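Long-range contact in iron transport multicopper oxidase FET3 (Saccharomyces cerevisiae, PDB 1ZPU), which oxidises ferrous to ferric iron with four bound copper ions, reducing oxygen to water, for high-affinity iron uptake by the yeast cell: residues A[349-360]-A[481-492]. Numbering follows the deposited sequence.
Sequences LMTVLSSGDQAN and PFGIQDAHSQQL. With NAG (2-acetamido-2-deoxy-beta-D-glucopyranose), chain B.
The amide nitrogen of Gln485 is gripped by two backbone carbonyls of the facing segment. NE2 of Gln485 donates to O of Gly356 at 2.6 Å. This carbonyl takes the N-H on a lone pair, in the plane of the Gln485 amide, and the N-H...O angle is 163°. The second bond, from Gln485 NE2 to Val352 O, is 2.9 Å long. Its donor lies nearly in line with the C=O, tilted somewhat from the amide plane. The side chain runs extended beyond CG (chi2 168°), which carries the amide across to helix 348-352 and the loop after it. With an alanine here, Val352 O and Gly356 O would probably both lose this donor, and the loop at Gly356 would be held less firmly. Beside the amide, the Phe482 ring turns its edge to the carbonyl oxygens of Gly356 and Asp357. Asn360 CB lies 3.7 Å from Phe482 CZ, and Asn360 ND2 carries the N-linked NAG. Ala359 CB packs on Pro481 CB at 3.6 Å. Beyond the amide the contact is mostly apolar. CG2 of Ile484 touches Leu349 CD1 (3.8 Å), Val352 CG2 and Leu353 CD2. Leu353 sends CD1 to Leu492 CG at 3.7 Å. Met350, bent at chi2 (63°), lays SD against Leu492 CD1 at 3.8 Å. Helix 494-502 touches both Met350 and Leu492. The contact thus ties the connection between strands 332-336 and 371-374 of the third cupredoxin domain to helix 481-486, just after strand 474-479. One amide serves a helix carbonyl and a loop carbonyl, while apolar side chains pack alongside.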
ATOM      1  N   LEU A 349     -12.041  14.732   5.866  1.00 68.71           N
ATOM      2  CA  LEU A 349     -13.421  14.559   5.400  1.00 68.68           C
ATOM      3  C   LEU A 349     -14.454  15.247   6.302  1.00 68.87           C
ATOM      4  O   LEU A 349     -15.391  15.883   5.816  1.00 68.94           O
ATOM      5  CB  LEU A 349     -13.756  13.076   5.218  1.00 68.63           C
ATOM      6  CG  LEU A 349     -15.131  12.656   4.691  1.00 68.24           C
ATOM      7  CD1 LEU A 349     -15.410  13.190   3.301  1.00 67.48           C
ATOM      8  CD2 LEU A 349     -15.220  11.157   4.689  1.00 67.97           C
ATOM      9  N   MET A 350     -14.259  15.138   7.611  1.00 68.96           N
ATOM     10  CA  MET A 350     -15.160  15.749   8.571  1.00 69.08           C
ATOM     11  C   MET A 350     -15.235  17.272   8.425  1.00 69.17           C
ATOM     12  O   MET A 350     -16.294  17.874   8.678  1.00 69.07           O
ATOM     13  CB  MET A 350     -14.773  15.335   9.990  1.00 69.20           C
ATOM     14  CG  MET A 350     -15.418  14.037  10.464  1.00 69.36           C
ATOM     15  SD  MET A 350     -14.975  12.555   9.518  1.00 72.47           S
ATOM     16  CE  MET A 350     -15.509  11.269  10.653  1.00 70.48           C
ATOM     17  N   THR A 351     -14.133  17.896   8.004  1.00 69.19           N
ATOM     18  CA  THR A 351     -14.158  19.350   7.811  1.00 69.34           C
ATOM     19  C   THR A 351     -14.810  19.721   6.485  1.00 69.27           C
ATOM     20  O   THR A 351     -15.585  20.676   6.440  1.00 69.45           O
ATOM     21  CB  THR A 351     -12.793  20.091   8.042  1.00 69.27           C
ATOM     22  OG1 THR A 351     -12.135  20.344   6.796  1.00 69.99           O
ATOM     23  CG2 THR A 351     -11.876  19.327   8.983  1.00 69.24           C
ATOM     24  N   VAL A 352     -14.542  18.961   5.421  1.00 69.11           N
ATOM     25  CA  VAL A 352     -15.248  19.192   4.146  1.00 69.05           C
ATOM     26  C   VAL A 352     -16.776  19.041   4.282  1.00 69.08           C
ATOM     27  O   VAL A 352     -17.545  19.808   3.683  1.00 68.96           O
ATOM     28  CB  VAL A 352     -14.667  18.384   2.924  1.00 68.76           C
ATOM     29  CG1 VAL A 352     -13.598  17.417   3.334  1.00 68.89           C
ATOM     30  CG2 VAL A 352     -15.771  17.701   2.112  1.00 68.39           C
ATOM     31  N   LEU A 353     -17.203  18.085   5.101  1.00 69.03           N
ATOM     32  CA  LEU A 353     -18.626  17.856   5.314  1.00 68.96           C
ATOM     33  C   LEU A 353     -19.296  18.859   6.253  1.00 69.10           C
ATOM     34  O   LEU A 353     -20.505  18.772   6.488  1.00 69.35           O
ATOM     35  CB  LEU A 353     -18.879  16.427   5.789  1.00 68.63           C
ATOM     36  CG  LEU A 353     -18.629  15.375   4.710  1.00 68.59           C
ATOM     37  CD1 LEU A 353     -18.775  13.973   5.284  1.00 68.31           C
ATOM     38  CD2 LEU A 353     -19.537  15.566   3.500  1.00 68.04           C
ATOM     39  N   SER A 354     -18.537  19.815   6.782  1.00 69.09           N
ATOM     40  CA  SER A 354     -19.130  20.827   7.667  1.00 69.16           C
ATOM     41  C   SER A 354     -18.590  22.241   7.458  1.00 69.12           C
ATOM     42  O   SER A 354     -18.815  23.118   8.286  1.00 69.09           O
ATOM     43  CB  SER A 354     -19.001  20.412   9.137  1.00 69.15           C
ATOM     44  OG  SER A 354     -17.649  20.170   9.473  1.00 69.55           O
ATOM     45  N   SER A 355     -17.894  22.452   6.345  1.00 69.15           N
ATOM     46  CA  SER A 355     -17.355  23.761   5.982  1.00 69.16           C
ATOM     47  C   SER A 355     -18.263  24.496   5.001  1.00 69.15           C
ATOM     48  O   SER A 355     -18.041  25.671   4.706  1.00 69.14           O
ATOM     49  CB  SER A 355     -15.968  23.607   5.354  1.00 69.20           C
ATOM     50  OG  SER A 355     -16.005  22.757   4.215  1.00 69.41           O
ATOM     51  N   GLY A 356     -19.270  23.793   4.492  1.00 69.16           N
ATOM     52  CA  GLY A 356     -20.203  24.356   3.524  1.00 69.18           C
ATOM     53  C   GLY A 356     -19.537  24.823   2.245  1.00 69.22           C
ATOM     54  O   GLY A 356     -18.933  24.042   1.520  1.00 69.27           O
ATOM     55  N   ASP A 357     -19.635  26.116   1.977  1.00 69.34           N
ATOM     56  CA  ASP A 357     -19.139  26.677   0.727  1.00 69.50           C
ATOM     57  C   ASP A 357     -17.664  27.078   0.781  1.00 69.47           C
ATOM     58  O   ASP A 357     -17.108  27.551  -0.210  1.00 69.67           O
ATOM     59  CB  ASP A 357     -20.035  27.830   0.269  1.00 69.62           C
ATOM     60  CG  ASP A 357     -21.417  27.348  -0.166  1.00 70.51           C
ATOM     61  OD1 ASP A 357     -22.380  28.156  -0.141  1.00 70.78           O
ATOM     62  OD2 ASP A 357     -21.539  26.149  -0.528  1.00 71.45           O
ATOM     63  N   GLN A 358     -17.029  26.857   1.929  1.00 69.30           N
ATOM     64  CA  GLN A 358     -15.626  27.210   2.125  1.00 69.12           C
ATOM     65  C   GLN A 358     -14.696  26.015   1.877  1.00 69.18           C
ATOM     66  O   GLN A 358     -13.480  26.084   2.104  1.00 69.14           O
ATOM     67  CB  GLN A 358     -15.417  27.734   3.544  1.00 68.97           C
ATOM     68  CG  GLN A 358     -16.022  29.086   3.812  1.00 68.96           C
ATOM     69  CD  GLN A 358     -15.188  29.896   4.782  1.00 68.98           C
ATOM     70  OE1 GLN A 358     -15.622  30.193   5.896  1.00 68.83           O
ATOM     71  NE2 GLN A 358     -13.974  30.251   4.362  1.00 68.90           N
ATOM     72  N   ALA A 359     -15.278  24.921   1.406  1.00 69.12           N
ATOM     73  CA  ALA A 359     -14.550  23.690   1.161  1.00 69.12           C
ATOM     74  C   ALA A 359     -13.548  23.789   0.006  1.00 69.17           C
ATOM     75  O   ALA A 359     -12.677  22.937  -0.126  1.00 69.36           O
ATOM     76  CB  ALA A 359     -15.539  22.565   0.917  1.00 69.03           C
ATOM     77  N   ASN A 360     -13.679  24.819  -0.822  1.00 69.36           N
ATOM     78  CA  ASN A 360     -12.786  25.023  -1.959  1.00 69.64           C
ATOM     79  C   ASN A 360     -11.527  25.797  -1.585  1.00 69.53           C
ATOM     80  O   ASN A 360     -10.567  25.847  -2.359  1.00 69.56           O
ATOM     81  CB  ASN A 360     -13.509  25.736  -3.109  1.00 70.24           C
ATOM     82  CG  ASN A 360     -12.730  25.673  -4.421  1.00 71.80           C
ATOM     83  OD1 ASN A 360     -11.986  24.715  -4.667  1.00 71.47           O
ATOM     84  ND2 ASN A 360     -12.902  26.699  -5.269  1.00 74.06           N
ATOM     85  N   PRO A 481     -14.437  18.825  -3.330  1.00 69.47           N
ATOM     86  CA  PRO A 481     -15.172  18.787  -2.072  1.00 69.33           C
ATOM     87  C   PRO A 481     -16.654  19.082  -2.255  1.00 69.27           C
ATOM     88  O   PRO A 481     -17.464  18.613  -1.460  1.00 69.32           O
ATOM     89  CB  PRO A 481     -14.516  19.897  -1.241  1.00 69.34           C
ATOM     90  CG  PRO A 481     -13.724  20.715  -2.217  1.00 69.51           C
ATOM     91  CD  PRO A 481     -13.287  19.741  -3.253  1.00 69.59           C
ATOM     92  N   PHE A 482     -17.012  19.844  -3.287  1.00 69.10           N
ATOM     93  CA  PHE A 482     -18.426  20.114  -3.550  1.00 69.08           C
ATOM     94  C   PHE A 482     -19.138  18.867  -4.066  1.00 69.12           C
ATOM     95  O   PHE A 482     -20.289  18.619  -3.715  1.00 69.18           O
ATOM     96  CB  PHE A 482     -18.617  21.299  -4.504  1.00 68.80           C
ATOM     97  CG  PHE A 482     -18.113  22.611  -3.958  1.00 68.47           C
ATOM     98  CD1 PHE A 482     -17.357  23.464  -4.757  1.00 68.11           C
ATOM     99  CD2 PHE A 482     -18.382  22.992  -2.646  1.00 68.04           C
ATOM    100  CE1 PHE A 482     -16.880  24.678  -4.259  1.00 67.74           C
ATOM    101  CE2 PHE A 482     -17.909  24.200  -2.142  1.00 67.92           C
ATOM    102  CZ  PHE A 482     -17.156  25.042  -2.951  1.00 67.88           C
ATOM    103  N   GLY A 483     -18.446  18.077  -4.883  1.00 69.16           N
ATOM    104  CA  GLY A 483     -18.952  16.772  -5.317  1.00 69.05           C
ATOM    105  C   GLY A 483     -19.199  15.842  -4.141  1.00 68.99           C
ATOM    106  O   GLY A 483     -20.183  15.107  -4.122  1.00 68.94           O
ATOM    107  N   ILE A 484     -18.298  15.891  -3.160  1.00 69.00           N
ATOM    108  CA  ILE A 484     -18.424  15.114  -1.924  1.00 68.88           C
ATOM    109  C   ILE A 484     -19.680  15.534  -1.164  1.00 69.04           C
ATOM    110  O   ILE A 484     -20.476  14.686  -0.771  1.00 69.20           O
ATOM    111  CB  ILE A 484     -17.175  15.248  -1.009  1.00 68.74           C
ATOM    112  CG1 ILE A 484     -15.960  14.588  -1.646  1.00 68.20           C
ATOM    113  CG2 ILE A 484     -17.416  14.637   0.361  1.00 68.37           C
ATOM    114  CD1 ILE A 484     -14.663  15.110  -1.097  1.00 68.17           C
ATOM    115  N   GLN A 485     -19.860  16.841  -0.977  1.00 69.08           N
ATOM    116  CA  GLN A 485     -20.993  17.362  -0.213  1.00 69.01           C
ATOM    117  C   GLN A 485     -22.323  17.039  -0.882  1.00 69.20           C
ATOM    118  O   GLN A 485     -23.308  16.749  -0.205  1.00 69.33           O
ATOM    119  CB  GLN A 485     -20.890  18.875  -0.044  1.00 68.97           C
ATOM    120  CG  GLN A 485     -19.857  19.362   0.949  1.00 68.66           C
ATOM    121  CD  GLN A 485     -19.615  20.867   0.840  1.00 68.73           C
ATOM    122  OE1 GLN A 485     -19.880  21.483  -0.194  1.00 68.36           O
ATOM    123  NE2 GLN A 485     -19.100  21.460   1.907  1.00 68.58           N
ATOM    124  N   ASP A 486     -22.345  17.104  -2.210  1.00 69.31           N
ATOM    125  CA  ASP A 486     -23.583  16.960  -2.972  1.00 69.36           C
ATOM    126  C   ASP A 486     -24.110  15.533  -2.995  1.00 69.34           C
ATOM    127  O   ASP A 486     -25.320  15.330  -3.065  1.00 69.42           O
ATOM    128  CB  ASP A 486     -23.406  17.485  -4.398  1.00 69.45           C
ATOM    129  CG  ASP A 486     -23.282  19.007  -4.455  1.00 70.32           C
ATOM    130  OD1 ASP A 486     -23.204  19.659  -3.384  1.00 71.00           O
ATOM    131  OD2 ASP A 486     -23.257  19.559  -5.578  1.00 71.26           O
ATOM    132  N   ALA A 487     -23.210  14.554  -2.937  1.00 69.23           N
ATOM    133  CA  ALA A 487     -23.622  13.156  -2.913  1.00 69.19           C
ATOM    134  C   ALA A 487     -24.144  12.761  -1.537  1.00 69.22           C
ATOM    135  O   ALA A 487     -23.498  13.001  -0.515  1.00 69.12           O
ATOM    136  CB  ALA A 487     -22.481  12.246  -3.340  1.00 69.29           C
ATOM    137  N   HIS A 488     -25.327  12.159  -1.526  1.00 69.32           N
ATOM    138  CA  HIS A 488     -25.981  11.719  -0.302  1.00 69.51           C
ATOM    139  C   HIS A 488     -25.243  10.542   0.342  1.00 69.36           C
ATOM    140  O   HIS A 488     -25.028  10.528   1.553  1.00 69.30           O
ATOM    141  CB  HIS A 488     -27.428  11.345  -0.620  1.00 69.78           C
ATOM    142  CG  HIS A 488     -28.163  10.718   0.522  1.00 70.89           C
ATOM    143  ND1 HIS A 488     -27.923   9.426   0.944  1.00 71.67           N
ATOM    144  CD2 HIS A 488     -29.156  11.195   1.312  1.00 71.67           C
ATOM    145  CE1 HIS A 488     -28.726   9.139   1.953  1.00 72.07           C
ATOM    146  NE2 HIS A 488     -29.486  10.194   2.195  1.00 71.96           N
ATOM    147  N   SER A 489     -24.866   9.565  -0.481  1.00 69.28           N
ATOM    148  CA  SER A 489     -24.111   8.378  -0.053  1.00 69.25           C
ATOM    149  C   SER A 489     -22.844   8.700   0.751  1.00 69.34           C
ATOM    150  O   SER A 489     -22.247   7.825   1.386  1.00 69.38           O
ATOM    151  CB  SER A 489     -23.719   7.542  -1.284  1.00 69.17           C
ATOM    152  OG  SER A 489     -22.915   8.285  -2.195  1.00 68.30           O
ATOM    153  N   GLN A 490     -22.443   9.963   0.709  1.00 69.34           N
ATOM    154  CA  GLN A 490     -21.184  10.400   1.269  1.00 69.26           C
ATOM    155  C   GLN A 490     -21.326  10.874   2.718  1.00 69.20           C
ATOM    156  O   GLN A 490     -20.338  10.935   3.452  1.00 69.11           O
ATOM    157  CB  GLN A 490     -20.626  11.506   0.386  1.00 69.24           C
ATOM    158  CG  GLN A 490     -19.145  11.642   0.428  1.00 70.01           C
ATOM    159  CD  GLN A 490     -18.429  10.483  -0.214  1.00 70.40           C
ATOM    160  OE1 GLN A 490     -17.948   9.590   0.478  1.00 70.81           O
ATOM    161  NE2 GLN A 490     -18.352  10.488  -1.542  1.00 70.23           N
ATOM    162  N   GLN A 491     -22.556  11.198   3.122  1.00 69.22           N
ATOM    163  CA  GLN A 491     -22.830  11.689   4.478  1.00 69.29           C
ATOM    164  C   GLN A 491     -22.460  10.646   5.532  1.00 69.13           C
ATOM    165  O   GLN A 491     -22.663   9.456   5.328  1.00 69.10           O
ATOM    166  CB  GLN A 491     -24.296  12.141   4.637  1.00 69.47           C
ATOM    167  CG  GLN A 491     -24.779  13.260   3.674  1.00 70.11           C
ATOM    168  CD  GLN A 491     -23.838  14.472   3.630  1.00 71.21           C
ATOM    169  OE1 GLN A 491     -23.816  15.290   4.553  1.00 71.41           O
ATOM    170  NE2 GLN A 491     -23.061  14.588   2.546  1.00 70.93           N
ATOM    171  N   LEU A 492     -21.901  11.105   6.649  1.00 69.07           N
ATOM    172  CA  LEU A 492     -21.424  10.217   7.709  1.00 68.93           C
ATOM    173  C   LEU A 492     -22.571   9.550   8.448  1.00 68.96           C
ATOM    174  O   LEU A 492     -23.560  10.193   8.799  1.00 69.18           O
ATOM    175  CB  LEU A 492     -20.515  10.955   8.700  1.00 68.60           C
ATOM    176  CG  LEU A 492     -19.283  11.649   8.115  1.00 68.75           C
ATOM    177  CD1 LEU A 492     -18.739  12.706   9.064  1.00 68.91           C
ATOM    178  CD2 LEU A 492     -18.198  10.661   7.720  1.00 68.42           C
TER
HETATM  179  C1  NAG B2018     -12.090  26.585  -6.471  1.00 78.48           C
HETATM  180  C2  NAG B2018     -11.166  27.674  -7.033  1.00 80.78           C
HETATM  181  C3  NAG B2018     -11.743  28.491  -8.215  1.00 81.13           C
HETATM  182  C4  NAG B2018     -13.134  28.090  -8.757  1.00 81.09           C
HETATM  183  C5  NAG B2018     -13.792  26.908  -8.019  1.00 80.62           C
HETATM  184  C6  NAG B2018     -14.810  26.145  -8.865  1.00 80.66           C
HETATM  185  C7  NAG B2018      -9.773  28.530  -5.168  1.00 82.14           C
HETATM  186  C8  NAG B2018      -9.900  29.246  -3.850  1.00 82.25           C
HETATM  187  N2  NAG B2018     -10.835  28.614  -5.971  1.00 81.60           N
HETATM  188  O3  NAG B2018     -10.815  28.520  -9.288  1.00 81.27           O
HETATM  189  O4  NAG B2018     -13.979  29.230  -8.709  1.00 80.98           O
HETATM  190  O5  NAG B2018     -12.810  26.006  -7.542  1.00 79.33           O
HETATM  191  O6  NAG B2018     -15.706  25.470  -7.985  1.00 80.17           O
HETATM  192  O7  NAG B2018      -8.736  27.925  -5.459  1.00 82.50           O